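Local coordinates for protein histidinol-phosphate aminotransferase (Clostridium acetobutylicum, PDB 3FTB) that probably transfers amino groups with pyridoxal 5'-phosphate as cofactor, as expected of a histidinol-phosphate aminotransferase, at residues 286-291 / 302-307; 306-311 / 332-337; 281-286 / 348-353. All coordinates share one frame; numbering follows the deposited sequence.

Overall arrangement
The three contacts lie in the small C-terminal alpha/beta region of this class I/II aminotransferase fold, 23 to 25 Å from the centre of the chain. Contact 1 (286-291 with 302-307) pairs edge strand 289-293 with strand 299-304, which neighbours 336-340 in one sheet. Contact 2 (306-311 with 332-337), its centre about 9 Å away, joins the next helix to strand 336-340; the two meet through R303 NE and S335 OG, 2.8 Å apart. Contact 3 (281-286 with 348-353), centred about 12 Å from contact 1, packs two helices on that sheet, with C302 SG 3.4 Å from L283 CD1. Contacts 2 and 3 do not touch, their centres being about 17 Å apart.

Contact 1: 286-291 / 302-307; sequences IGFIKR and CRLENI
F288 and L304 run alongside each other in the same direction, and L304 CD2 abuts the edge of the phenyl ring, 3.8 Å from F288 CD1. The ring stands there because F288 CG sits between the backbone N and the carbonyl carbon (chi1 54°). I307 completes this patch by bringing CG2 obliquely to within 3.6 Å of F288 CB. I289 crosses L304 at a slant; its terminal CD1 is 4.0 Å from L304 CD2 and equally close to C302 CB.

K290 lies alongside R303, with CD against R303 CG, and then turns across E305 at roughly a right angle. The bend is at chi3 (-79°), which brings CE to 3.8 Å from E305 CG. The K290 ammonium and E305 carboxylate remain too far apart for a salt bridge, and K290 NZ instead donates to a water that bonds weakly to L304 O. R303 directs its guanidinium away from this hairpin, where NE is hydrogen-bonded to S335.

Two successive residues, K290 and R291, stand against the single residue R303, a classic beta bulge. R303 O accepts from K290 N (2.9 Å) and R291 N (3.2 Å), both approaching from the same face of the carbonyl plane, while R303 N returns a straighter bond than K290 N makes, to R291 O (2.7 Å, 161° at the hydrogen).

The two strands form a beta hairpin at one margin of the sheet. V337 of strand 336-340 bonds to C302 through the backbone, L312 of helix 309-317 packs on F288, L304 and I307, and L283 of helix 262-285 touches I289 and C302.

Contact 2: 306-311 / 332-337; sequences NISGEK and LDDSFV
G309 N donates to D334 O at 2.6 Å, with an angle of 151° at the hydrogen, so the first turn of helix 309-317 is tied by its backbone to the type I beta turn D333-F336 that leads into strand 336-340. Two local motifs frame this link. S308 is the N-cap of the helix, its OG accepting from K311 N, and D333 makes an Asx turn, its OD1 accepting from S335 N.

D334 carries the side-chain contact. Its carboxylate reaches the start of the helix, where OD2 takes a weak bond from E310 N and lies 3.3 Å from S308 CB. The same oxygen is 3.6 Å from E310 CB, so it touches both the cap residue and the second residue of the helix. Placed at the N-terminal end, the negative group probably gains from the helix dipole.

S308 OG occupies the position between its own backbone N and carbonyl carbon (chi1 47°), which turns it back over the first helical turn. There it accepts from K311 NZ as well as from K311 N, so two donors of one lysine grip the cap hydroxyl.

Across the turn, D333 OD1 also has two donors: S335 N approaches from above the carboxylate plane, whereas S335 OG donates to the syn lone pair of D333 OD1. Beyond D334, V337 presses on the helix start where G309 has no side chain, with V337 CG1 packed tightly at 3.5 Å from G309 CA.

Contact 3: 281-286 / 348-353; sequences EELNKI and TKFLRA
L351 is the apolar centre of this contact, projecting from 348-353 of helix 344-359 toward E282 and L283 near the C-terminal end of helix 262-285 and toward I286 in the loop that follows. CD1 rests on the aliphatic base of E282, 3.4 Å from E282 CB and 3.9 Å from CG. L351 CD2 touches E282 CB too, at 3.7 Å, and also reaches I286 CD1 at 3.8 Å and L283 CD2 at 4.0 Å.

The directions of approach differ. L351 crosses both E282 and L283 at about a right angle, whereas I286 meets it obliquely. E282 CG lies anti to the carbonyl carbon (chi1 -57°). The E282 chain bends at chi2 (-52°), which carries the carboxylate off while CB and CG stay against the leucine.

The aromatic contribution is slighter: L283 CD2 comes to the edge of the F350 ring, 4.5 Å from CE2. That ring has its main partners elsewhere, stacking on Y31 and meeting F339 edge-to-face.

No hydrogen bond spans the segments. The short helix axes run nearly parallel, 6° apart in direction and 10.8 Å at closest approach, a spacing spanned mainly by L351. L283 also packs on V300 and C302, and F350 on I321 and I323, as in a layered alpha/beta sandwich whose neighbouring helices share one face of a sheet.

Contact 1: 286-291 / 302-307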
loop_
_atom_site.group_PDB
_atom_site.type_symbol
_atom_site.label_atom_id
_atom_site.label_comp_id
_atom_site.label_asym_id
_atom_site.label_seq_id
_atom_site.Cartn_x
_atom_site.Cartn_y
_atom_site.Cartn_z
ATOM N N ILE A 286 -4.239 38.381 19.204
ATOM C CA ILE A 286 -3.203 38.805 18.254
ATOM C C ILE A 286 -3.763 39.794 17.235
ATOM O O ILE A 286 -4.834 39.566 16.665
ATOM C CB ILE A 286 -2.521 37.587 17.578
ATOM C CG1 ILE A 286 -2.203 36.533 18.638
ATOM C CG2 ILE A 286 -1.265 38.007 16.816
ATOM C CD1 ILE A 286 -0.987 35.739 18.358
ATOM N N GLY A 287 -3.043 40.897 17.029
ATOM C CA GLY A 287 -3.557 42.031 16.283
ATOM C C GLY A 287 -3.842 41.820 14.807
ATOM O O GLY A 287 -4.835 42.342 14.277
ATOM N N PHE A 288 -2.977 41.073 14.128
ATOM C CA PHE A 288 -3.196 40.823 12.708
ATOM C C PHE A 288 -4.171 39.675 12.519
ATOM O O PHE A 288 -4.683 39.462 11.417
ATOM C CB PHE A 288 -1.889 40.569 11.957
ATOM C CG PHE A 288 -1.049 39.487 12.548
ATOM C CD1 PHE A 288 -1.302 38.173 12.252
ATOM C CD2 PHE A 288 0.005 39.793 13.388
ATOM C CE1 PHE A 288 -0.526 37.177 12.786
ATOM C CE2 PHE A 288 0.784 38.802 13.929
ATOM C CZ PHE A 288 0.522 37.492 13.628
ATOM N N ILE A 289 -4.435 38.946 13.604
ATOM C CA ILE A 289 -5.486 37.940 13.596
ATOM C C ILE A 289 -6.837 38.632 13.635
ATOM O O ILE A 289 -7.330 38.988 14.702
ATOM C CB ILE A 289 -5.385 36.969 14.772
ATOM C CG1 ILE A 289 -4.009 36.302 14.809
ATOM C CG2 ILE A 289 -6.480 35.905 14.661
ATOM C CD1 ILE A 289 -3.924 35.065 13.965
ATOM N N LYS A 290 -7.408 38.819 12.447
ATOM C CA LYS A 290 -8.657 39.543 12.248
ATOM C C LYS A 290 -9.855 38.694 12.649
ATOM O O LYS A 290 -10.809 39.187 13.260
ATOM C CB LYS A 290 -8.769 39.992 10.783
ATOM C CG LYS A 290 -10.192 40.146 10.277
ATOM C CD LYS A 290 -10.220 40.581 8.806
ATOM C CE LYS A 290 -9.947 42.071 8.659
ATOM N NZ LYS A 290 -9.949 42.539 7.236
ATOM N N ARG A 291 -9.803 37.412 12.299
ATOM C CA ARG A 291 -10.844 36.470 12.690
ATOM C C ARG A 291 -10.323 35.047 12.823
ATOM O O ARG A 291 -9.599 34.535 11.959
ATOM C CB ARG A 291 -12.015 36.492 11.704
ATOM C CG ARG A 291 -13.082 35.464 12.044
ATOM C CD ARG A 291 -14.235 35.433 11.050
ATOM N NE ARG A 291 -15.216 34.415 11.429
ATOM C CZ ARG A 291 -16.334 34.145 10.760
ATOM N NH1 ARG A 291 -16.646 34.818 9.660
ATOM N NH2 ARG A 291 -17.149 33.198 11.199
ATOM N N CYS A 302 -7.407 31.033 10.401
ATOM C CA CYS A 302 -7.382 32.449 10.744
ATOM C C CYS A 302 -7.416 33.366 9.510
ATOM O O CYS A 302 -6.738 33.125 8.513
ATOM C CB CYS A 302 -6.171 32.751 11.643
ATOM S SG CYS A 302 -6.133 31.769 13.179
ATOM N N ARG A 303 -8.253 34.391 9.581
ATOM C CA ARG A 303 -8.248 35.485 8.608
ATOM C C ARG A 303 -7.311 36.570 9.128
ATOM O O ARG A 303 -7.321 36.880 10.315
ATOM C CB ARG A 303 -9.656 36.046 8.459
ATOM C CG ARG A 303 -9.812 37.066 7.367
ATOM C CD ARG A 303 -10.001 36.407 6.024
ATOM N NE ARG A 303 -10.032 37.391 4.947
ATOM C CZ ARG A 303 -11.143 37.908 4.431
ATOM N NH1 ARG A 303 -11.067 38.798 3.449
ATOM N NH2 ARG A 303 -12.329 37.530 4.886
ATOM N N LEU A 304 -6.498 37.145 8.247
ATOM C CA LEU A 304 -5.463 38.104 8.651
ATOM C C LEU A 304 -5.749 39.522 8.162
ATOM O O LEU A 304 -6.734 39.756 7.454
ATOM C CB LEU A 304 -4.085 37.655 8.154
ATOM C CG LEU A 304 -3.544 36.305 8.625
ATOM C CD1 LEU A 304 -2.073 36.176 8.238
ATOM C CD2 LEU A 304 -3.727 36.137 10.122
ATOM N N GLU A 305 -4.876 40.456 8.540
ATOM C CA GLU A 305 -5.088 41.883 8.284
ATOM C C GLU A 305 -3.786 42.686 8.366
ATOM O O GLU A 305 -3.080 42.637 9.378
ATOM C CB GLU A 305 -6.099 42.446 9.281
ATOM C CG GLU A 305 -6.559 43.851 8.961
ATOM C CD GLU A 305 -7.290 44.478 10.124
ATOM O OE1 GLU A 305 -6.981 44.106 11.276
ATOM O OE2 GLU A 305 -8.168 45.338 9.891
ATOM N N ASN A 306 -3.479 43.432 7.306
ATOM C CA ASN A 306 -2.242 44.212 7.252
ATOM C C ASN A 306 -1.002 43.340 7.146
ATOM O O ASN A 306 0.080 43.727 7.598
ATOM C CB ASN A 306 -2.113 45.122 8.473
ATOM C CG ASN A 306 -3.110 46.249 8.457
ATOM O OD1 ASN A 306 -3.511 46.751 9.506
ATOM N ND2 ASN A 306 -3.524 46.655 7.260
ATOM N N ILE A 307 -1.177 42.164 6.547
ATOM C CA ILE A 307 -0.106 41.192 6.391
ATOM C C ILE A 307 -0.637 39.992 5.615
ATOM O O ILE A 307 -1.764 39.543 5.837
ATOM C CB ILE A 307 0.469 40.738 7.760
ATOM C CG1 ILE A 307 1.654 39.788 7.566
ATOM C CG2 ILE A 307 -0.615 40.106 8.623
ATOM C CD1 ILE A 307 2.493 39.629 8.811
HETATM O O HOH W 1 -9.426 40.126 5.528
#

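Contact 2: 306-311 / 332-337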
loop_
_atom_site.group_PDB
_atom_site.type_symbol
_atom_site.label_atom_id
_atom_site.label_comp_id
_atom_site.label_asym_id
_atom_site.label_seq_id
_atom_site.Cartn_x
_atom_site.Cartn_y
_atom_site.Cartn_z
ATOM N N ASN A 306 -3.479 43.432 7.306
ATOM C CA ASN A 306 -2.242 44.212 7.252
ATOM C C ASN A 306 -1.002 43.340 7.146
ATOM O O ASN A 306 0.080 43.727 7.598
ATOM C CB ASN A 306 -2.113 45.122 8.473
ATOM C CG ASN A 306 -3.110 46.249 8.457
ATOM O OD1 ASN A 306 -3.511 46.751 9.506
ATOM N ND2 ASN A 306 -3.524 46.655 7.260
ATOM N N ILE A 307 -1.177 42.164 6.547
ATOM C CA ILE A 307 -0.106 41.192 6.391
ATOM C C ILE A 307 -0.637 39.992 5.615
ATOM O O ILE A 307 -1.764 39.543 5.837
ATOM C CB ILE A 307 0.469 40.738 7.760
ATOM C CG1 ILE A 307 1.654 39.788 7.566
ATOM C CG2 ILE A 307 -0.615 40.106 8.623
ATOM C CD1 ILE A 307 2.493 39.629 8.811
ATOM N N SER A 308 0.181 39.492 4.694
ATOM C CA SER A 308 -0.175 38.345 3.873
ATOM C C SER A 308 0.321 37.047 4.494
ATOM O O SER A 308 1.290 37.042 5.250
ATOM C CB SER A 308 0.410 38.500 2.470
ATOM O OG SER A 308 1.767 38.891 2.534
ATOM N N GLY A 309 -0.354 35.946 4.176
ATOM C CA GLY A 309 0.050 34.641 4.658
ATOM C C GLY A 309 1.448 34.271 4.195
ATOM O O GLY A 309 2.154 33.510 4.865
ATOM N N GLU A 310 1.848 34.796 3.039
ATOM C CA GLU A 310 3.202 34.579 2.551
ATOM C C GLU A 310 4.167 35.413 3.366
ATOM O O GLU A 310 5.247 34.957 3.699
ATOM C CB GLU A 310 3.353 34.913 1.063
ATOM C CG GLU A 310 4.699 34.437 0.495
ATOM C CD GLU A 310 4.915 34.777 -0.972
ATOM O OE1 GLU A 310 4.566 35.903 -1.391
ATOM O OE2 GLU A 310 5.460 33.920 -1.702
ATOM N N LYS A 311 3.769 36.637 3.691
ATOM C CA LYS A 311 4.621 37.508 4.488
ATOM C C LYS A 311 4.720 36.940 5.896
ATOM O O LYS A 311 5.816 36.794 6.447
ATOM C CB LYS A 311 4.099 38.954 4.490
ATOM C CG LYS A 311 5.014 39.943 5.203
ATOM C CD LYS A 311 5.176 41.257 4.434
ATOM C CE LYS A 311 3.842 41.888 4.047
ATOM N NZ LYS A 311 3.361 41.473 2.692
ATOM N N LEU A 332 -10.253 30.440 -0.905
ATOM C CA LEU A 332 -9.412 31.162 0.041
ATOM C C LEU A 332 -8.242 31.907 -0.636
ATOM O O LEU A 332 -7.660 31.432 -1.617
ATOM C CB LEU A 332 -8.904 30.198 1.116
ATOM C CG LEU A 332 -9.984 29.443 1.894
ATOM C CD1 LEU A 332 -9.348 28.561 2.934
ATOM C CD2 LEU A 332 -10.969 30.399 2.555
ATOM N N ASP A 333 -7.905 33.077 -0.101
ATOM C CA ASP A 333 -6.806 33.881 -0.638
ATOM C C ASP A 333 -5.637 33.935 0.347
ATOM O O ASP A 333 -5.536 33.080 1.229
ATOM C CB ASP A 333 -7.291 35.286 -1.040
ATOM C CG ASP A 333 -7.635 36.164 0.157
ATOM O OD1 ASP A 333 -7.706 35.641 1.286
ATOM O OD2 ASP A 333 -7.827 37.386 -0.039
ATOM N N ASP A 334 -4.764 34.930 0.203
ATOM C CA ASP A 334 -3.536 34.979 1.005
ATOM C C ASP A 334 -3.731 35.569 2.405
ATOM O O ASP A 334 -2.796 35.614 3.209
ATOM C CB ASP A 334 -2.430 35.730 0.266
ATOM C CG ASP A 334 -1.040 35.204 0.602
ATOM O OD1 ASP A 334 -0.927 34.043 1.052
ATOM O OD2 ASP A 334 -0.059 35.953 0.408
ATOM N N SER A 335 -4.951 36.004 2.697
ATOM C CA SER A 335 -5.262 36.502 4.026
ATOM C C SER A 335 -5.617 35.350 4.955
ATOM O O SER A 335 -5.586 35.511 6.174
ATOM C CB SER A 335 -6.408 37.502 3.974
ATOM O OG SER A 335 -7.612 36.857 3.610
ATOM N N PHE A 336 -5.960 34.190 4.389
ATOM C CA PHE A 336 -6.232 33.002 5.207
ATOM C C PHE A 336 -4.960 32.184 5.393
ATOM O O PHE A 336 -4.154 32.040 4.465
ATOM C CB PHE A 336 -7.333 32.130 4.601
ATOM C CG PHE A 336 -8.630 32.857 4.385
ATOM C CD1 PHE A 336 -9.683 32.698 5.272
ATOM C CD2 PHE A 336 -8.798 33.697 3.292
ATOM C CE1 PHE A 336 -10.879 33.364 5.076
ATOM C CE2 PHE A 336 -9.991 34.367 3.092
ATOM C CZ PHE A 336 -11.033 34.201 3.981
ATOM N N VAL A 337 -4.775 31.687 6.611
ATOM C CA VAL A 337 -3.652 30.825 6.941
ATOM C C VAL A 337 -4.194 29.773 7.902
ATOM O O VAL A 337 -5.182 30.027 8.603
ATOM C CB VAL A 337 -2.549 31.595 7.661
ATOM C CG1 VAL A 337 -1.817 32.540 6.712
ATOM C CG2 VAL A 337 -3.139 32.362 8.835
#

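Contact 3: 281-286 / 348-353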
loop_
_atom_site.group_PDB
_atom_site.type_symbol
_atom_site.label_atom_id
_atom_site.label_comp_id
_atom_site.label_asym_id
_atom_site.label_seq_id
_atom_site.Cartn_x
_atom_site.Cartn_y
_atom_site.Cartn_z
ATOM N N GLU A 281 -8.258 31.539 22.220
ATOM C CA GLU A 281 -8.399 32.792 22.971
ATOM C C GLU A 281 -7.130 33.604 22.828
ATOM O O GLU A 281 -7.177 34.821 22.642
ATOM C CB GLU A 281 -8.729 32.537 24.445
ATOM C CG GLU A 281 -10.197 32.162 24.674
ATOM C CD GLU A 281 -10.437 31.475 26.006
ATOM O OE1 GLU A 281 -9.468 30.902 26.551
ATOM O OE2 GLU A 281 -11.590 31.501 26.501
ATOM N N GLU A 282 -5.993 32.922 22.895
ATOM C CA GLU A 282 -4.713 33.565 22.638
ATOM C C GLU A 282 -4.608 34.120 21.207
ATOM O O GLU A 282 -4.091 35.226 21.009
ATOM C CB GLU A 282 -3.578 32.590 22.931
ATOM C CG GLU A 282 -3.611 32.067 24.346
ATOM C CD GLU A 282 -3.686 33.190 25.350
ATOM O OE1 GLU A 282 -4.690 33.254 26.091
ATOM O OE2 GLU A 282 -2.753 34.021 25.379
ATOM N N LEU A 283 -5.090 33.368 20.216
ATOM C CA LEU A 283 -5.047 33.827 18.824
ATOM C C LEU A 283 -5.937 35.046 18.657
ATOM O O LEU A 283 -5.662 35.927 17.840
ATOM C CB LEU A 283 -5.493 32.734 17.837
ATOM C CG LEU A 283 -4.518 31.671 17.311
ATOM C CD1 LEU A 283 -5.248 30.810 16.307
ATOM C CD2 LEU A 283 -3.265 32.271 16.670
ATOM N N ASN A 284 -7.012 35.095 19.438
ATOM C CA ASN A 284 -7.997 36.165 19.288
ATOM C C ASN A 284 -7.444 37.510 19.754
ATOM O O ASN A 284 -7.937 38.563 19.359
ATOM C CB ASN A 284 -9.306 35.817 20.014
ATOM C CG ASN A 284 -10.310 35.102 19.115
ATOM O OD1 ASN A 284 -10.884 34.090 19.503
ATOM N ND2 ASN A 284 -10.533 35.636 17.914
ATOM N N LYS A 285 -6.404 37.453 20.583
ATOM C CA LYS A 285 -5.744 38.639 21.106
ATOM C C LYS A 285 -4.740 39.222 20.109
ATOM O O LYS A 285 -4.425 40.418 20.163
ATOM C CB LYS A 285 -5.038 38.313 22.429
ATOM C CG LYS A 285 -5.964 37.837 23.552
ATOM C CD LYS A 285 -5.166 37.192 24.687
ATOM C CE LYS A 285 -5.979 37.080 25.968
ATOM N NZ LYS A 285 -7.246 36.321 25.765
ATOM N N ILE A 286 -4.239 38.381 19.204
ATOM C CA ILE A 286 -3.203 38.805 18.254
ATOM C C ILE A 286 -3.763 39.794 17.235
ATOM O O ILE A 286 -4.834 39.566 16.665
ATOM C CB ILE A 286 -2.521 37.587 17.578
ATOM C CG1 ILE A 286 -2.203 36.533 18.638
ATOM C CG2 ILE A 286 -1.265 38.007 16.816
ATOM C CD1 ILE A 286 -0.987 35.739 18.358
ATOM N N THR A 348 2.475 27.810 23.060
ATOM C CA THR A 348 2.862 29.068 23.675
ATOM C C THR A 348 4.090 29.623 22.956
ATOM O O THR A 348 4.208 30.823 22.733
ATOM C CB THR A 348 3.146 28.893 25.174
ATOM O OG1 THR A 348 1.943 28.493 25.848
ATOM C CG2 THR A 348 3.658 30.197 25.777
ATOM N N LYS A 349 4.996 28.730 22.573
ATOM C CA LYS A 349 6.167 29.126 21.802
ATOM C C LYS A 349 5.718 29.729 20.475
ATOM O O LYS A 349 6.134 30.825 20.098
ATOM C CB LYS A 349 7.066 27.917 21.550
ATOM C CG LYS A 349 8.505 28.279 21.241
ATOM C CD LYS A 349 9.243 27.131 20.583
ATOM C CE LYS A 349 10.739 27.408 20.521
ATOM N NZ LYS A 349 11.327 27.698 21.867
ATOM N N PHE A 350 4.864 28.994 19.770
ATOM C CA PHE A 350 4.257 29.460 18.524
ATOM C C PHE A 350 3.683 30.888 18.612
ATOM O O PHE A 350 4.003 31.757 17.787
ATOM C CB PHE A 350 3.155 28.480 18.103
ATOM C CG PHE A 350 2.399 28.913 16.888
ATOM C CD1 PHE A 350 2.980 28.825 15.625
ATOM C CD2 PHE A 350 1.108 29.419 17.003
ATOM C CE1 PHE A 350 2.289 29.228 14.495
ATOM C CE2 PHE A 350 0.406 29.828 15.874
ATOM C CZ PHE A 350 1.001 29.732 14.619
ATOM N N LEU A 351 2.829 31.109 19.612
ATOM C CA LEU A 351 2.143 32.381 19.816
ATOM C C LEU A 351 3.128 33.497 20.130
ATOM O O LEU A 351 2.954 34.636 19.682
ATOM C CB LEU A 351 1.128 32.261 20.961
ATOM C CG LEU A 351 -0.189 31.502 20.746
ATOM C CD1 LEU A 351 -0.701 30.928 22.058
ATOM C CD2 LEU A 351 -1.243 32.404 20.097
ATOM N N ARG A 352 4.158 33.172 20.908
ATOM C CA ARG A 352 5.158 34.164 21.268
ATOM C C ARG A 352 5.993 34.607 20.077
ATOM O O ARG A 352 6.706 35.593 20.160
ATOM C CB ARG A 352 6.033 33.664 22.411
ATOM C CG ARG A 352 5.227 33.417 23.680
ATOM C CD ARG A 352 6.097 32.931 24.825
ATOM N NE ARG A 352 6.963 31.829 24.416
ATOM C CZ ARG A 352 7.705 31.108 25.252
ATOM N NH1 ARG A 352 7.680 31.369 26.553
ATOM N NH2 ARG A 352 8.467 30.127 24.786
ATOM N N ALA A 353 5.890 33.882 18.968
ATOM C CA ALA A 353 6.505 34.312 17.719
ATOM C C ALA A 353 5.524 35.197 16.949
ATOM O O ALA A 353 5.919 36.193 16.335
ATOM C CB ALA A 353 6.906 33.114 16.888
#